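Endo-1,4-beta-xylanase (Pseudoalteromonas haloplanktis, PDB 1H12) hydrolyses internal beta-1,4 linkages of xylan as a cold-adapted glycoside hydrolase of family 8. Local coordinates at residues Asp171-Thr174 against Met175-Thr178; Gly383-Tyr386 against Met387-Met390. One frame throughout, in Å; residues are numbered along the deposited sequence.

Each interaction is a run of about two turns inside a helix of its own, 168-182 for interaction 1 and 379-392 for interaction 2, so neither joins separate elements; the same backbone ladder serves two different settings. Interaction 1 lies about 18 Å from the centre of the chain and is partly buried, with threonines, an asparagine and an aspartate among its residues and only a slight apolar touch between side chains. Interaction 2 lies about 10 Å from that centre, and all eight of its residues are buried; there a tyrosine, methionines and leucines dominate, and sulfur meets an aromatic ring. The two centres are 25 Å apart, and the contacts do not touch.

Interaction 1: Asp171-Thr174 against Met175-Thr178; sequences DAIT and MLNT
Ile173 and Leu176, one helical turn apart, meet through the ends of their side chains: CD1 of Ile173 lies 4.2 Å from CD1 of Leu176, and the two chains cross at a slant. This apolar contact is light. In Ile173, CG1 sits beside the backbone N (chi1 -60°), while CG2, anti to the backbone N, is the branch near Asn177. There CG2 of Ile173 comes within 4.0 Å of ND2 of Asn177 in one of the two conformers modelled for that amide, so this touch is less certain.

Beneath the side chains runs the i to i+4 ladder of an alpha helix. Met175 N gives its hydrogen to Asp171 O at 3.0 Å, and Leu176 N gives its own to Ala172 O at 2.9 Å. The next two rungs, Asn177 N to Ile173 O and Thr178 N to Thr174 O, are both 2.9 Å long. These four rungs belong to helix 168-182, probably one of the helices of the (alpha/alpha)6 barrel that characterises family 8. Its neighbour 143-160 receives Ala172 on Leu153 and Leu154, Met175 on Phe149 and Leu176 on Ala150, so Ala172, Met175 and Leu176 are buried.

The polar side chains are held in other ways. Thr174 OG1, beside its own backbone N, hydrogen-bonds to Asn170 O one turn back, while Thr178 OG1 lies 3.2 Å from Thr174 O. The carboxylate of Asp171 is engaged beyond this part of the helix: OD1 forms a salt bridge with Lys104 NZ, and OD2 accepts a hydrogen bond from Trp100 NE1, so both carboxylate oxygens have partners.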
loop_
_atom_site.group_PDB
_atom_site.type_symbol
_atom_site.label_atom_id
_atom_site.label_comp_id
_atom_site.label_asym_id
_atom_site.label_seq_id
_atom_site.Cartn_x
_atom_site.Cartn_y
_atom_site.Cartn_z
ATOM N N ASP A 171 11.343 -3.074 -17.269
ATOM C CA ASP A 171 10.892 -1.928 -16.501
ATOM C C ASP A 171 10.943 -2.228 -14.994
ATOM O O ASP A 171 11.300 -1.360 -14.191
ATOM C CB ASP A 171 9.513 -1.484 -16.927
ATOM C CG ASP A 171 9.458 -0.826 -18.283
ATOM O OD1 ASP A 171 10.518 -0.471 -18.817
ATOM O OD2 ASP A 171 8.367 -0.650 -18.842
ATOM N N ALA A 172 10.582 -3.447 -14.607
ATOM C CA ALA A 172 10.597 -3.811 -13.200
ATOM C C ALA A 172 12.020 -3.842 -12.641
ATOM O O ALA A 172 12.254 -3.372 -11.520
ATOM C CB ALA A 172 9.997 -5.187 -13.004
ATOM N N ILE A 173 12.972 -4.411 -13.378
ATOM C CA ILE A 173 14.335 -4.485 -12.912
ATOM C C ILE A 173 14.930 -3.084 -12.805
ATOM O O ILE A 173 15.662 -2.789 -11.866
ATOM C CB ILE A 173 15.205 -5.420 -13.772
ATOM C CG1 ILE A 173 14.607 -6.847 -13.734
ATOM C CG2 ILE A 173 16.652 -5.353 -13.393
ATOM C CD1 ILE A 173 14.461 -7.423 -12.448
ATOM N N THR A 174 14.607 -2.193 -13.748
ATOM C CA THR A 174 15.018 -0.823 -13.661
ATOM C C THR A 174 14.472 -0.193 -12.374
ATOM O O THR A 174 15.198 0.519 -11.661
ATOM C CB THR A 174 14.536 -0.060 -14.893
ATOM O OG1 THR A 174 15.185 -0.612 -16.047
ATOM C CG2 THR A 174 14.857 1.421 -14.813
ATOM N N MET A 175 13.201 -0.431 -12.085
ATOM C CA MET A 175 12.587 0.093 -10.871
ATOM C C MET A 175 13.268 -0.442 -9.617
ATOM O O MET A 175 13.545 0.317 -8.683
ATOM C CB MET A 175 11.092 -0.255 -10.864
ATOM C CG MET A 175 10.299 0.477 -9.812
ATOM S SD MET A 175 10.118 2.266 -10.086
ATOM C CE MET A 175 9.180 2.237 -11.622
ATOM N N LEU A 176 13.561 -1.742 -9.562
ATOM C CA LEU A 176 14.270 -2.318 -8.401
ATOM C C LEU A 176 15.645 -1.667 -8.230
ATOM O O LEU A 176 16.061 -1.384 -7.108
ATOM C CB LEU A 176 14.412 -3.825 -8.552
ATOM C CG LEU A 176 13.139 -4.630 -8.443
ATOM C CD1 LEU A 176 13.484 -6.119 -8.627
ATOM C CD2 LEU A 176 12.456 -4.444 -7.102
ATOM N N ASN A 177 16.333 -1.464 -9.357
ATOM C CA ASN A 177 17.664 -0.811 -9.216
ATOM C C ASN A 177 17.540 0.601 -8.711
ATOM O O ASN A 177 18.357 1.042 -7.904
ATOM C CB ASN A 177 18.349 -0.844 -10.586
ATOM C CG ASN A 177 18.884 -2.228 -10.931
ATOM O OD1 ASN A 177 18.935 -3.100 -10.126
ATOM N ND2 ASN A 177 19.167 -2.416 -12.204
ATOM N N THR A 178 16.496 1.322 -9.163
ATOM C CA THR A 178 16.233 2.642 -8.628
ATOM C C THR A 178 15.971 2.607 -7.130
ATOM O O THR A 178 16.467 3.444 -6.376
ATOM C CB THR A 178 15.098 3.299 -9.404
ATOM O OG1 THR A 178 15.579 3.563 -10.735
ATOM C CG2 THR A 178 14.603 4.582 -8.754
#

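Interaction 2: Gly383-Tyr386 against Met387-Met390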
loop_
_atom_site.group_PDB
_atom_site.type_symbol
_atom_site.label_atom_id
_atom_site.label_comp_id
_atom_site.label_asym_id
_atom_site.label_seq_id
_atom_site.Cartn_x
_atom_site.Cartn_y
_atom_site.Cartn_z
ATOM N N GLY A 383 -11.098 4.766 -1.387
ATOM C CA GLY A 383 -11.411 3.895 -2.482
ATOM C C GLY A 383 -10.213 3.081 -2.958
ATOM O O GLY A 383 -10.370 1.924 -3.348
ATOM N N SER A 384 -9.012 3.662 -2.919
ATOM C CA SER A 384 -7.842 2.912 -3.320
ATOM C C SER A 384 -7.597 1.741 -2.356
ATOM O O SER A 384 -7.288 0.624 -2.773
ATOM C CB SER A 384 -6.632 3.811 -3.343
ATOM O OG SER A 384 -6.655 4.767 -4.382
ATOM N N LEU A 385 -7.699 2.010 -1.054
ATOM C CA LEU A 385 -7.535 0.945 -0.078
ATOM C C LEU A 385 -8.658 -0.047 -0.130
ATOM O O LEU A 385 -8.435 -1.249 0.077
ATOM C CB LEU A 385 -7.407 1.509 1.334
ATOM C CG LEU A 385 -6.101 2.234 1.622
ATOM C CD1 LEU A 385 -6.104 2.778 3.069
ATOM C CD2 LEU A 385 -4.912 1.385 1.399
ATOM N N TYR A 386 -9.884 0.411 -0.370
ATOM C CA TYR A 386 -11.029 -0.477 -0.490
ATOM C C TYR A 386 -10.792 -1.504 -1.615
ATOM O O TYR A 386 -11.037 -2.699 -1.447
ATOM C CB TYR A 386 -12.275 0.383 -0.754
ATOM C CG TYR A 386 -13.572 -0.420 -0.804
ATOM C CD1 TYR A 386 -14.057 -0.928 -1.978
ATOM C CD2 TYR A 386 -14.306 -0.680 0.343
ATOM C CE1 TYR A 386 -15.223 -1.660 -2.061
ATOM C CE2 TYR A 386 -15.475 -1.421 0.282
ATOM C CZ TYR A 386 -15.924 -1.916 -0.918
ATOM O OH TYR A 386 -17.086 -2.634 -1.004
ATOM N N MET A 387 -10.290 -1.036 -2.749
ATOM C CA MET A 387 -9.973 -1.928 -3.877
ATOM C C MET A 387 -8.925 -2.947 -3.493
ATOM O O MET A 387 -9.104 -4.146 -3.714
ATOM C CB MET A 387 -9.508 -1.064 -5.073
ATOM C CG MET A 387 -9.132 -1.852 -6.302
ATOM S SD MET A 387 -10.487 -2.527 -7.269
ATOM C CE MET A 387 -10.607 -4.247 -6.702
ATOM N N LEU A 388 -7.816 -2.501 -2.902
ATOM C CA LEU A 388 -6.782 -3.448 -2.501
ATOM C C LEU A 388 -7.315 -4.471 -1.502
ATOM O O LEU A 388 -7.034 -5.664 -1.634
ATOM C CB LEU A 388 -5.579 -2.704 -1.909
ATOM C CG LEU A 388 -4.780 -1.865 -2.878
ATOM C CD1 LEU A 388 -3.738 -1.075 -2.095
ATOM C CD2 LEU A 388 -4.106 -2.696 -3.920
ATOM N N ALA A 389 -8.085 -4.014 -0.531
ATOM C CA ALA A 389 -8.605 -4.923 0.476
ATOM C C ALA A 389 -9.556 -5.974 -0.155
ATOM O O ALA A 389 -9.550 -7.132 0.233
ATOM C CB ALA A 389 -9.334 -4.158 1.537
ATOM N N MET A 390 -10.389 -5.536 -1.110
ATOM C CA MET A 390 -11.261 -6.464 -1.774
ATOM C C MET A 390 -10.489 -7.605 -2.406
ATOM O O MET A 390 -10.945 -8.762 -2.375
ATOM C CB MET A 390 -12.159 -5.765 -2.810
ATOM C CG MET A 390 -13.390 -5.100 -2.239
ATOM S SD MET A 390 -14.483 -6.218 -1.344
ATOM C CE MET A 390 -14.618 -7.205 -2.378
#
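The ring of Tyr386 is the one aromatic group of this part of the helix, and Met390, four residues on, approaches it obliquely, neither squarely over a face nor squarely at an edge. CG of Met390 lies 3.9 Å from Tyr386 CE1, and SD of Met390 sits 5.1 Å from the centroid of the Tyr386 ring, 32° off the ring normal, a Met-aromatic contact. The two side chains lie side by side and point the same way. With CG of Tyr386 anti to the backbone N (chi1 -176°), the ring projects outward from the helix, leaning only slightly toward its C-terminal end; the Met390 chain, bent at both chi2 and chi3, brings its sulfur obliquely up to the ring. Beyond this part of the helix, the Tyr386 ring also meets Phe368, with planes at about 50°, and the side chain packs on Lys32 and Thr36 of helix 29-40, whose Val33 takes Met390.

Leu385 and Leu388 touch more lightly, CD2 of Leu385 lying 4.4 Å from CD1 of Leu388. The methyl group of Ala389 rests closer to the backbone, CB being 3.4 Å from Leu385 O.

Four main-chain bonds of the i to i+4 kind hold this part of the helix: Met387 N to Gly383 O at 3.0 Å, Leu388 N to Ser384 O, the longest at 3.2 Å, then Ala389 N to Leu385 O and Met390 N to Tyr386 O. Ser384 OG is buried but satisfied by Tyr380 O, a turn earlier.

Other sides pack on helices 77-89 and 283-296, consistent with an inner helix of the (alpha/alpha)6 barrel, and the residue just before Gly383, Asn382, joins Tyr378 in lining the pocket that holds the bound xylose.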